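Local coordinates for protein enterotoxin-like toxin X (Staphylococcus aureus, PDB 5U75) that inhibits phagocytosis and killing by human neutrophils, binding their surface glycoproteins in a sialic acid-dependent manner through a sialyl Lewis X site, at residues Leu108-Val120 with Gly126-Gln138. Numbering follows the deposited sequence. Where two conformers were deposited one is given.
Sequences LYMGEHLPKGNIV and GGKYTLESHKELQ. With SIA (N-acetyl-alpha-neuraminic acid), chain B; GAL (beta-D-galactopyranose), chain C; FUC (alpha-L-fucopyranose), chain D; NDG (2-acetamido-2-deoxy-alpha-D-glucopyranose), chain E.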
ATOM      1  N   LEU A 108       1.197   7.895   5.433  1.00 20.44           N
ATOM      2  CA  LEU A 108       2.398   7.058   5.478  1.00 20.01           C
ATOM      3  C   LEU A 108       3.542   7.726   4.699  1.00 20.07           C
ATOM      4  O   LEU A 108       3.319   8.385   3.686  1.00 18.66           O
ATOM      5  CB  LEU A 108       2.155   5.627   4.979  1.00 19.86           C
ATOM      6  CG  LEU A 108       3.226   4.617   5.420  1.00 20.10           C
ATOM      7  CD1 LEU A 108       3.116   4.289   6.911  1.00 20.16           C
ATOM      8  CD2 LEU A 108       3.161   3.339   4.607  1.00 20.77           C
ATOM      9  N   TYR A 109       4.748   7.602   5.234  1.00 19.71           N
ATOM     10  CA  TYR A 109       5.981   8.155   4.627  1.00 21.36           C
ATOM     11  C   TYR A 109       6.078   9.676   4.551  1.00 24.21           C
ATOM     12  O   TYR A 109       6.923  10.198   3.806  1.00 25.96           O
ATOM     13  CB  TYR A 109       6.277   7.548   3.238  1.00 20.50           C
ATOM     14  CG  TYR A 109       6.411   6.051   3.188  1.00 19.96           C
ATOM     15  CD1 TYR A 109       7.066   5.340   4.199  1.00 20.09           C
ATOM     16  CD2 TYR A 109       5.930   5.335   2.103  1.00 19.01           C
ATOM     17  CE1 TYR A 109       7.200   3.974   4.137  1.00 19.30           C
ATOM     18  CE2 TYR A 109       6.064   3.967   2.035  1.00 18.86           C
ATOM     19  CZ  TYR A 109       6.693   3.281   3.047  1.00 19.37           C
ATOM     20  OH  TYR A 109       6.818   1.928   2.953  1.00 18.07           O
ATOM     21  N   MET A 110       5.264  10.385   5.322  0.50 24.83           N
ATOM     22  CA  MET A 110       5.382  11.825   5.417  0.50 27.05           C
ATOM     23  C   MET A 110       6.216  12.144   6.643  0.50 27.51           C
ATOM     24  O   MET A 110       6.276  11.350   7.584  0.50 26.35           O
ATOM     25  CB  MET A 110       3.999  12.450   5.489  0.50 28.76           C
ATOM     26  CG  MET A 110       3.283  12.334   4.157  0.50 30.49           C
ATOM     27  SD  MET A 110       1.600  12.967   4.159  0.50 32.84           S
ATOM     28  CE  MET A 110       1.337  13.199   2.403  0.50 32.08           C
ATOM     29  N   GLY A 111       6.866  13.301   6.618  1.00 28.61           N
ATOM     30  CA  GLY A 111       7.713  13.736   7.725  1.00 27.90           C
ATOM     31  C   GLY A 111       9.092  13.123   7.666  1.00 28.17           C
ATOM     32  O   GLY A 111       9.570  12.760   6.599  1.00 28.95           O
ATOM     33  N   GLU A 112       9.723  12.983   8.828  1.00 28.22           N
ATOM     34  CA  GLU A 112      11.156  12.714   8.907  1.00 28.75           C
ATOM     35  C   GLU A 112      11.521  11.365   9.504  1.00 28.13           C
ATOM     36  O   GLU A 112      12.703  11.048   9.563  1.00 28.76           O
ATOM     37  CB  GLU A 112      11.845  13.841   9.703  1.00 29.86           C
ATOM     38  N   HIS A 113      10.535  10.551   9.904  1.00 25.05           N
ATOM     39  CA  HIS A 113      10.828   9.273  10.537  1.00 25.37           C
ATOM     40  C   HIS A 113      10.225   8.090   9.789  1.00 24.09           C
ATOM     41  O   HIS A 113       9.110   8.165   9.290  1.00 23.72           O
ATOM     42  CB  HIS A 113      10.324   9.283  11.983  1.00 26.25           C
ATOM     43  CG  HIS A 113      10.838  10.440  12.769  1.00 26.45           C
ATOM     44  ND1 HIS A 113      12.145  10.515  13.196  1.00 27.63           N
ATOM     45  CD2 HIS A 113      10.241  11.587  13.171  1.00 26.88           C
ATOM     46  CE1 HIS A 113      12.330  11.654  13.837  1.00 27.05           C
ATOM     47  NE2 HIS A 113      11.190  12.317  13.844  1.00 28.21           N
ATOM     48  N   LEU A 114      10.977   7.000   9.750  1.00 24.28           N
ATOM     49  CA  LEU A 114      10.562   5.788   9.066  1.00 24.35           C
ATOM     50  C   LEU A 114       9.544   5.031   9.902  1.00 24.11           C
ATOM     51  O   LEU A 114       9.745   4.836  11.103  1.00 22.88           O
ATOM     52  CB  LEU A 114      11.741   4.851   8.821  1.00 26.16           C
ATOM     53  CG  LEU A 114      12.656   5.080   7.623  1.00 28.42           C
ATOM     54  CD1 LEU A 114      13.827   4.110   7.719  1.00 28.93           C
ATOM     55  CD2 LEU A 114      11.894   4.880   6.317  1.00 27.92           C
ATOM     56  N   PRO A 115       8.478   4.533   9.258  1.00 22.50           N
ATOM     57  CA  PRO A 115       7.612   3.591   9.959  1.00 21.58           C
ATOM     58  C   PRO A 115       8.229   2.220  10.005  1.00 22.11           C
ATOM     59  O   PRO A 115       9.247   1.951   9.351  1.00 22.62           O
ATOM     60  CB  PRO A 115       6.350   3.561   9.087  1.00 22.77           C
ATOM     61  CG  PRO A 115       6.879   3.803   7.701  1.00 22.49           C
ATOM     62  CD  PRO A 115       8.059   4.730   7.852  1.00 21.88           C
ATOM     63  N   LYS A 116       7.591   1.348  10.764  1.00 21.52           N
ATOM     64  CA  LYS A 116       7.953  -0.040  10.804  1.00 23.26           C
ATOM     65  C   LYS A 116       6.685  -0.876  10.890  1.00 20.45           C
ATOM     66  O   LYS A 116       5.630  -0.381  11.256  1.00 19.69           O
ATOM     67  CB  LYS A 116       8.902  -0.311  11.988  1.00 28.21           C
ATOM     68  CG  LYS A 116       8.357   0.089  13.340  1.00 31.41           C
ATOM     69  CD  LYS A 116       9.479   0.224  14.371  1.00 37.70           C
ATOM     70  CE  LYS A 116       8.921   0.305  15.793  1.00 40.11           C
ATOM     71  NZ  LYS A 116       9.723   1.201  16.669  1.00 43.45           N
ATOM     72  N   GLY A 117       6.802  -2.135  10.512  1.00 18.87           N
ATOM     73  CA  GLY A 117       5.683  -3.051  10.489  1.00 17.97           C
ATOM     74  C   GLY A 117       5.373  -3.465   9.059  1.00 17.20           C
ATOM     75  O   GLY A 117       5.865  -2.878   8.082  1.00 17.45           O
ATOM     76  N   ASN A 118       4.549  -4.480   8.949  1.00 17.45           N
ATOM     77  CA  ASN A 118       4.250  -5.071   7.661  1.00 17.34           C
ATOM     78  C   ASN A 118       2.878  -4.733   7.157  1.00 17.58           C
ATOM     79  O   ASN A 118       1.912  -4.671   7.921  1.00 16.55           O
ATOM     80  CB  ASN A 118       4.355  -6.573   7.724  1.00 17.93           C
ATOM     81  CG  ASN A 118       5.747  -7.040   8.076  1.00 19.07           C
ATOM     82  OD1 ASN A 118       6.737  -6.361   7.782  1.00 19.87           O
ATOM     83  ND2 ASN A 118       5.825  -8.185   8.740  1.00 20.19           N
ATOM     84  N   ILE A 119       2.812  -4.573   5.838  1.00 16.70           N
ATOM     85  CA  ILE A 119       1.559  -4.564   5.091  1.00 16.25           C
ATOM     86  C   ILE A 119       1.455  -5.951   4.450  1.00 16.66           C
ATOM     87  O   ILE A 119       2.404  -6.411   3.811  1.00 18.22           O
ATOM     88  CB  ILE A 119       1.584  -3.462   4.019  1.00 15.60           C
ATOM     89  CG1 ILE A 119       1.853  -2.096   4.645  1.00 16.08           C
ATOM     90  CG2 ILE A 119       0.271  -3.439   3.237  1.00 15.56           C
ATOM     91  CD1 ILE A 119       2.331  -1.053   3.648  1.00 17.35           C
ATOM     92  N   VAL A 120       0.323  -6.640   4.617  1.00 15.98           N
ATOM     93  CA  VAL A 120       0.187  -8.000   4.133  1.00 15.36           C
ATOM     94  C   VAL A 120      -0.956  -8.133   3.132  1.00 15.02           C
ATOM     95  O   VAL A 120      -2.094  -7.843   3.455  1.00 14.85           O
ATOM     96  CB  VAL A 120      -0.010  -9.004   5.295  1.00 15.06           C
ATOM     97  CG1 VAL A 120      -0.094 -10.433   4.766  1.00 15.39           C
ATOM     98  CG2 VAL A 120       1.129  -8.847   6.311  1.00 15.90           C
ATOM     99  N   GLY A 126      -5.659 -18.307   1.584  1.00 21.61           N
ATOM    100  CA  GLY A 126      -4.798 -18.207   2.754  1.00 21.29           C
ATOM    101  C   GLY A 126      -3.336 -17.921   2.474  1.00 21.56           C
ATOM    102  O   GLY A 126      -2.503 -18.012   3.381  1.00 22.99           O
ATOM    103  N   GLY A 127      -3.013 -17.566   1.230  1.00 20.10           N
ATOM    104  CA  GLY A 127      -1.679 -17.114   0.883  1.00 19.54           C
ATOM    105  C   GLY A 127      -1.397 -15.708   1.382  1.00 18.90           C
ATOM    106  O   GLY A 127      -2.316 -14.939   1.717  1.00 18.70           O
ATOM    107  N   LYS A 128      -0.123 -15.368   1.480  1.00 18.08           N
ATOM    108  CA  LYS A 128       0.246 -13.991   1.744  1.00 19.09           C
ATOM    109  C   LYS A 128       1.466 -13.502   0.966  1.00 17.99           C
ATOM    110  O   LYS A 128       2.312 -14.286   0.559  1.00 17.24           O
ATOM    111  CB  LYS A 128       0.469 -13.788   3.240  1.00 21.67           C
ATOM    112  CG  LYS A 128       1.660 -14.531   3.792  1.00 24.14           C
ATOM    113  CD  LYS A 128       1.671 -14.423   5.310  1.00 28.55           C
ATOM    114  CE  LYS A 128       2.890 -15.105   5.899  1.00 31.61           C
ATOM    115  NZ  LYS A 128       3.080 -14.714   7.329  1.00 32.96           N
ATOM    116  N   TYR A 129       1.502 -12.185   0.768  1.00 16.41           N
ATOM    117  CA  TYR A 129       2.661 -11.459   0.294  1.00 15.99           C
ATOM    118  C   TYR A 129       2.898 -10.338   1.293  1.00 16.62           C
ATOM    119  O   TYR A 129       2.040  -9.463   1.476  1.00 15.91           O
ATOM    120  CB  TYR A 129       2.456 -10.886  -1.119  1.00 15.09           C
ATOM    121  CG  TYR A 129       2.027 -11.897  -2.144  1.00 14.59           C
ATOM    122  CD1 TYR A 129       2.973 -12.634  -2.867  1.00 14.36           C
ATOM    123  CD2 TYR A 129       0.668 -12.116  -2.416  1.00 14.42           C
ATOM    124  CE1 TYR A 129       2.586 -13.571  -3.814  1.00 14.26           C
ATOM    125  CE2 TYR A 129       0.265 -13.033  -3.381  1.00 14.71           C
ATOM    126  CZ  TYR A 129       1.226 -13.768  -4.077  1.00 14.81           C
ATOM    127  OH  TYR A 129       0.818 -14.682  -5.016  1.00 15.03           O
ATOM    128  N   THR A 130       4.082 -10.342   1.904  1.00 16.33           N
ATOM    129  CA  THR A 130       4.409  -9.426   2.982  1.00 16.46           C
ATOM    130  C   THR A 130       5.296  -8.289   2.498  1.00 16.36           C
ATOM    131  O   THR A 130       6.342  -8.520   1.896  1.00 16.88           O
ATOM    132  CB  THR A 130       5.112 -10.158   4.162  1.00 16.51           C
ATOM    133  OG1 THR A 130       4.316 -11.258   4.595  1.00 17.14           O
ATOM    134  CG2 THR A 130       5.359  -9.196   5.312  1.00 17.33           C
ATOM    135  N   LEU A 131       4.851  -7.072   2.765  1.00 16.67           N
ATOM    136  CA  LEU A 131       5.514  -5.862   2.388  1.00 16.42           C
ATOM    137  C   LEU A 131       6.017  -5.150   3.631  1.00 16.75           C
ATOM    138  O   LEU A 131       5.248  -4.504   4.350  1.00 15.85           O
ATOM    139  CB  LEU A 131       4.558  -4.947   1.619  1.00 16.74           C
ATOM    140  CG  LEU A 131       3.725  -5.613   0.521  1.00 17.30           C
ATOM    141  CD1 LEU A 131       2.800  -4.553  -0.053  1.00 18.09           C
ATOM    142  CD2 LEU A 131       4.584  -6.231  -0.571  1.00 17.00           C
ATOM    143  N   GLU A 132       7.324  -5.226   3.847  1.00 16.88           N
ATOM    144  CA  GLU A 132       7.943  -4.557   4.987  1.00 17.57           C
ATOM    145  C   GLU A 132       8.027  -3.054   4.737  1.00 18.40           C
ATOM    146  O   GLU A 132       8.678  -2.614   3.784  1.00 19.42           O
ATOM    147  CB  GLU A 132       9.330  -5.147   5.242  1.00 18.52           C
ATOM    148  CG  GLU A 132       9.331  -6.622   5.526  1.00 19.49           C
ATOM    149  CD  GLU A 132      10.698  -7.109   5.972  1.00 22.21           C
ATOM    150  OE1 GLU A 132      11.071  -6.767   7.110  1.00 22.43           O
ATOM    151  OE2 GLU A 132      11.383  -7.809   5.190  1.00 22.08           O
ATOM    152  N   SER A 133       7.398  -2.256   5.610  1.00 17.36           N
ATOM    153  CA  SER A 133       7.171  -0.847   5.324  1.00 17.62           C
ATOM    154  C   SER A 133       8.381   0.060   5.425  1.00 17.16           C
ATOM    155  O   SER A 133       8.359   1.157   4.926  1.00 17.18           O
ATOM    156  CB  SER A 133       6.058  -0.285   6.211  1.00 18.44           C
ATOM    157  OG  SER A 133       6.465  -0.256   7.573  1.00 18.20           O
ATOM    158  N   HIS A 134       9.419  -0.390   6.121  1.00 19.01           N
ATOM    159  CA  HIS A 134      10.577   0.446   6.418  1.00 20.08           C
ATOM    160  C   HIS A 134      11.581   0.550   5.255  1.00 21.48           C
ATOM    161  O   HIS A 134      12.539   1.332   5.336  1.00 21.75           O
ATOM    162  CB  HIS A 134      11.280  -0.078   7.689  1.00 19.81           C
ATOM    163  CG  HIS A 134      11.949  -1.399   7.514  1.00 20.46           C
ATOM    164  ND1 HIS A 134      11.278  -2.602   7.578  1.00 19.88           N
ATOM    165  CD2 HIS A 134      13.246  -1.706   7.262  1.00 20.39           C
ATOM    166  CE1 HIS A 134      12.134  -3.589   7.403  1.00 20.66           C
ATOM    167  NE2 HIS A 134      13.331  -3.068   7.194  1.00 20.32           N
ATOM    168  N   LYS A 135      11.362  -0.219   4.188  1.00 21.22           N
ATOM    169  CA  LYS A 135      12.266  -0.254   3.061  1.00 21.67           C
ATOM    170  C   LYS A 135      11.481  -0.541   1.778  1.00 22.36           C
ATOM    171  O   LYS A 135      10.329  -0.964   1.829  1.00 20.28           O
ATOM    172  CB  LYS A 135      13.344  -1.330   3.281  1.00 22.03           C
ATOM    173  CG  LYS A 135      12.821  -2.744   3.436  1.00 22.55           C
ATOM    174  CD  LYS A 135      13.905  -3.768   3.714  1.00 23.02           C
ATOM    175  CE  LYS A 135      13.317  -5.166   3.785  1.00 24.01           C
ATOM    176  NZ  LYS A 135      14.284  -6.215   4.215  1.00 24.67           N
ATOM    177  N   GLU A 136      12.133  -0.334   0.639  1.00 22.52           N
ATOM    178  CA  GLU A 136      11.510  -0.608  -0.658  1.00 22.91           C
ATOM    179  C   GLU A 136      11.292  -2.104  -0.850  1.00 20.68           C
ATOM    180  O   GLU A 136      11.924  -2.929  -0.209  1.00 19.41           O
ATOM    181  CB  GLU A 136      12.378  -0.038  -1.796  1.00 24.21           C
ATOM    182  CG  GLU A 136      12.484   1.468  -1.759  1.00 26.49           C
ATOM    183  CD  GLU A 136      13.360   2.037  -2.871  1.00 30.74           C
ATOM    184  OE1 GLU A 136      13.222   1.594  -4.028  1.00 28.34           O
ATOM    185  OE2 GLU A 136      14.179   2.941  -2.584  1.00 32.95           O
ATOM    186  N   LEU A 137      10.363  -2.466  -1.735  1.00 20.17           N
ATOM    187  CA  LEU A 137      10.238  -3.859  -2.163  1.00 19.20           C
ATOM    188  C   LEU A 137      11.574  -4.341  -2.723  1.00 20.01           C
ATOM    189  O   LEU A 137      12.207  -3.622  -3.507  1.00 20.78           O
ATOM    190  CB  LEU A 137       9.189  -3.965  -3.276  1.00 19.04           C
ATOM    191  CG  LEU A 137       8.837  -5.338  -3.834  1.00 18.85           C
ATOM    192  CD1 LEU A 137       8.101  -6.180  -2.814  1.00 19.09           C
ATOM    193  CD2 LEU A 137       7.993  -5.175  -5.102  1.00 18.75           C
ATOM    194  N   GLN A 138      11.962  -5.558  -2.372  1.00 21.01           N
ATOM    195  CA  GLN A 138      13.201  -6.150  -2.885  1.00 22.10           C
ATOM    196  C   GLN A 138      13.070  -6.372  -4.400  1.00 23.23           C
ATOM    197  O   GLN A 138      12.017  -6.824  -4.886  1.00 20.83           O
ATOM    198  CB  GLN A 138      13.518  -7.455  -2.180  1.00 22.54           C
ATOM    199  CG  GLN A 138      13.762  -7.310  -0.672  1.00 22.46           C
ATOM    200  CD  GLN A 138      12.551  -7.719   0.177  1.00 23.02           C
ATOM    201  OE1 GLN A 138      11.422  -7.285  -0.084  1.00 21.46           O
ATOM    202  NE2 GLN A 138      12.784  -8.539   1.199  1.00 22.18           N
TER
HETATM  203  C1  SIA B   3       5.938 -13.432   2.219  1.00 20.40           C
HETATM  204  C2  SIA B   3       6.789 -14.654   1.851  1.00 20.28           C
HETATM  205  C3  SIA B   3       6.179 -15.966   2.358  1.00 19.59           C
HETATM  206  C4  SIA B   3       4.898 -16.315   1.610  1.00 18.50           C
HETATM  207  C5  SIA B   3       5.077 -16.285   0.083  1.00 18.32           C
HETATM  208  C6  SIA B   3       5.725 -14.968  -0.318  1.00 18.14           C
HETATM  209  C7  SIA B   3       6.105 -14.775  -1.788  1.00 18.28           C
HETATM  210  C8  SIA B   3       6.884 -13.481  -1.991  1.00 17.09           C
HETATM  211  C9  SIA B   3       6.939 -13.094  -3.461  1.00 16.96           C
HETATM  212  C10 SIA B   3       3.674 -17.074  -1.752  1.00 19.26           C
HETATM  213  C11 SIA B   3       2.295 -17.153  -2.315  1.00 18.70           C
HETATM  214  N5  SIA B   3       3.789 -16.446  -0.570  1.00 17.55           N
HETATM  215  O1A SIA B   3       5.336 -13.427   3.311  1.00 20.55           O
HETATM  216  O1B SIA B   3       5.904 -12.447   1.421  1.00 18.83           O
HETATM  217  O4  SIA B   3       4.397 -17.601   1.961  1.00 18.63           O
HETATM  218  O6  SIA B   3       6.929 -14.747   0.414  1.00 19.74           O
HETATM  219  O7  SIA B   3       6.833 -15.917  -2.283  1.00 17.26           O
HETATM  220  O8  SIA B   3       6.260 -12.392  -1.295  1.00 17.93           O
HETATM  221  O9  SIA B   3       7.964 -12.126  -3.635  1.00 16.50           O
HETATM  222  O10 SIA B   3       4.638 -17.538  -2.371  1.00 19.42           O
HETATM  223  C1  GAL C   2      11.153 -12.563   1.308  1.00 23.65           C
HETATM  224  C2  GAL C   2      10.294 -13.741   1.734  1.00 22.83           C
HETATM  225  C3  GAL C   2       8.841 -13.305   1.937  1.00 21.42           C
HETATM  226  C4  GAL C   2       8.809 -12.126   2.914  1.00 21.77           C
HETATM  227  C5  GAL C   2       9.704 -10.988   2.445  1.00 21.68           C
HETATM  228  C6  GAL C   2       9.674  -9.842   3.446  1.00 20.67           C
HETATM  229  O2  GAL C   2      10.369 -14.792   0.775  1.00 21.57           O
HETATM  230  O3  GAL C   2       8.084 -14.431   2.417  1.00 20.52           O
HETATM  231  O4  GAL C   2       9.201 -12.604   4.197  1.00 22.03           O
HETATM  232  O5  GAL C   2      11.039 -11.458   2.230  1.00 23.79           O
HETATM  233  O6  GAL C   2      10.476  -8.736   3.029  1.00 19.60           O
HETATM  234  C1  FUC D   4      14.856 -11.430   3.857  1.00 30.22           C
HETATM  235  C2  FUC D   4      14.466 -10.422   4.935  1.00 30.23           C
HETATM  236  C3  FUC D   4      13.007 -10.593   5.334  1.00 30.16           C
HETATM  237  C4  FUC D   4      12.750 -12.021   5.774  1.00 31.25           C
HETATM  238  C5  FUC D   4      13.132 -12.956   4.633  1.00 29.59           C
HETATM  239  C6  FUC D   4      12.925 -14.421   4.976  1.00 29.11           C
HETATM  240  O2  FUC D   4      14.634  -9.090   4.457  1.00 32.86           O
HETATM  241  O3  FUC D   4      12.690  -9.657   6.369  1.00 29.80           O
HETATM  242  O4  FUC D   4      13.520 -12.288   6.954  1.00 32.96           O
HETATM  243  O5  FUC D   4      14.491 -12.754   4.244  1.00 28.47           O
HETATM  244  C1  NDG E   1      16.062 -11.924  -0.563  1.00 34.18           C
HETATM  245  C2  NDG E   1      15.610 -11.079   0.618  1.00 34.68           C
HETATM  246  C3  NDG E   1      14.625 -11.872   1.477  1.00 31.45           C
HETATM  247  C4  NDG E   1      13.429 -12.224   0.588  1.00 28.96           C
HETATM  248  C5  NDG E   1      13.902 -13.002  -0.653  1.00 29.84           C
HETATM  249  C6  NDG E   1      12.765 -13.242  -1.635  1.00 29.79           C
HETATM  250  C7  NDG E   1      16.937  -9.309   1.694  1.00 38.85           C
HETATM  251  C8  NDG E   1      18.169  -9.010   2.504  1.00 40.03           C
HETATM  252  O5  NDG E   1      14.912 -12.259  -1.347  1.00 32.25           O
HETATM  253  O3  NDG E   1      14.221 -11.091   2.614  1.00 31.43           O
HETATM  254  O4  NDG E   1      12.496 -13.034   1.298  1.00 26.11           O
HETATM  255  O6  NDG E   1      12.314 -11.953  -2.066  1.00 29.54           O
HETATM  256  O7  NDG E   1      16.170  -8.413   1.363  1.00 39.14           O
HETATM  257  N2  NDG E   1      16.753 -10.596   1.384  1.00 37.18           N
HETATM  258  O1  NDG E   1      16.656 -13.137  -0.101  1.00 38.22           O
HETATM  259  O   HOH W   1       9.356  -3.091   9.532  1.00 22.46           O
HETATM  260  O   HOH W   2       9.079  -5.865   9.037  1.00 27.00           O
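Ser133 is gripped by the 108-120 segment at both its backbone and its side chain. Gly117 O accepts two hydrogen bonds from it, a nearly axial one from Ser133 N (3.0 Å) and a second, tilted from the carbonyl plane, from Ser133 OG (2.7 Å). With chi1 at 67°, OG sits between the backbone N and the carbonyl carbon of Ser133, close enough to its own N-H for both to reach the one Gly117 oxygen. The Tyr109 hydroxyl donates to Ser133 O (2.6 Å), which lies at the edge of the ring and close to its plane; Arg100 of helix 92-104 is also hydrogen-bonded to this hydroxyl. Beyond Gly117, Ile119 and Leu131 form the antiparallel hydrogen-bonded pair, their CB atoms 4.1 Å apart on the face turned to helix 92-104. On the opposite face of the sheet, the Asn118 amide rests against Thr130 CG2 (3.5 Å from Asn118 CG). The Asn118 side chain lies beside that of Glu132 and points the same way, the amide and carboxylate planes almost perpendicular (87°), and a water links Asn118 OD1 to Glu132 OE1. At chi1 -54° the two branches of Thr130 part: CG2 lies against Asn118, and OG1, beside the backbone N, donates to sialic acid O1A (2.7 Å), while Thr130 N holds O1B (2.8 Å). Glu132 OE2 accepts from galactose O6 and fucose O3; Lys135 NZ makes a long, weak salt bridge to it and donates to fucose O2. This beta hairpin of the beta-grasp domain, with 128-132 as its sheet-edge strand, contributes to the V-shaped sialyl Lewis X site.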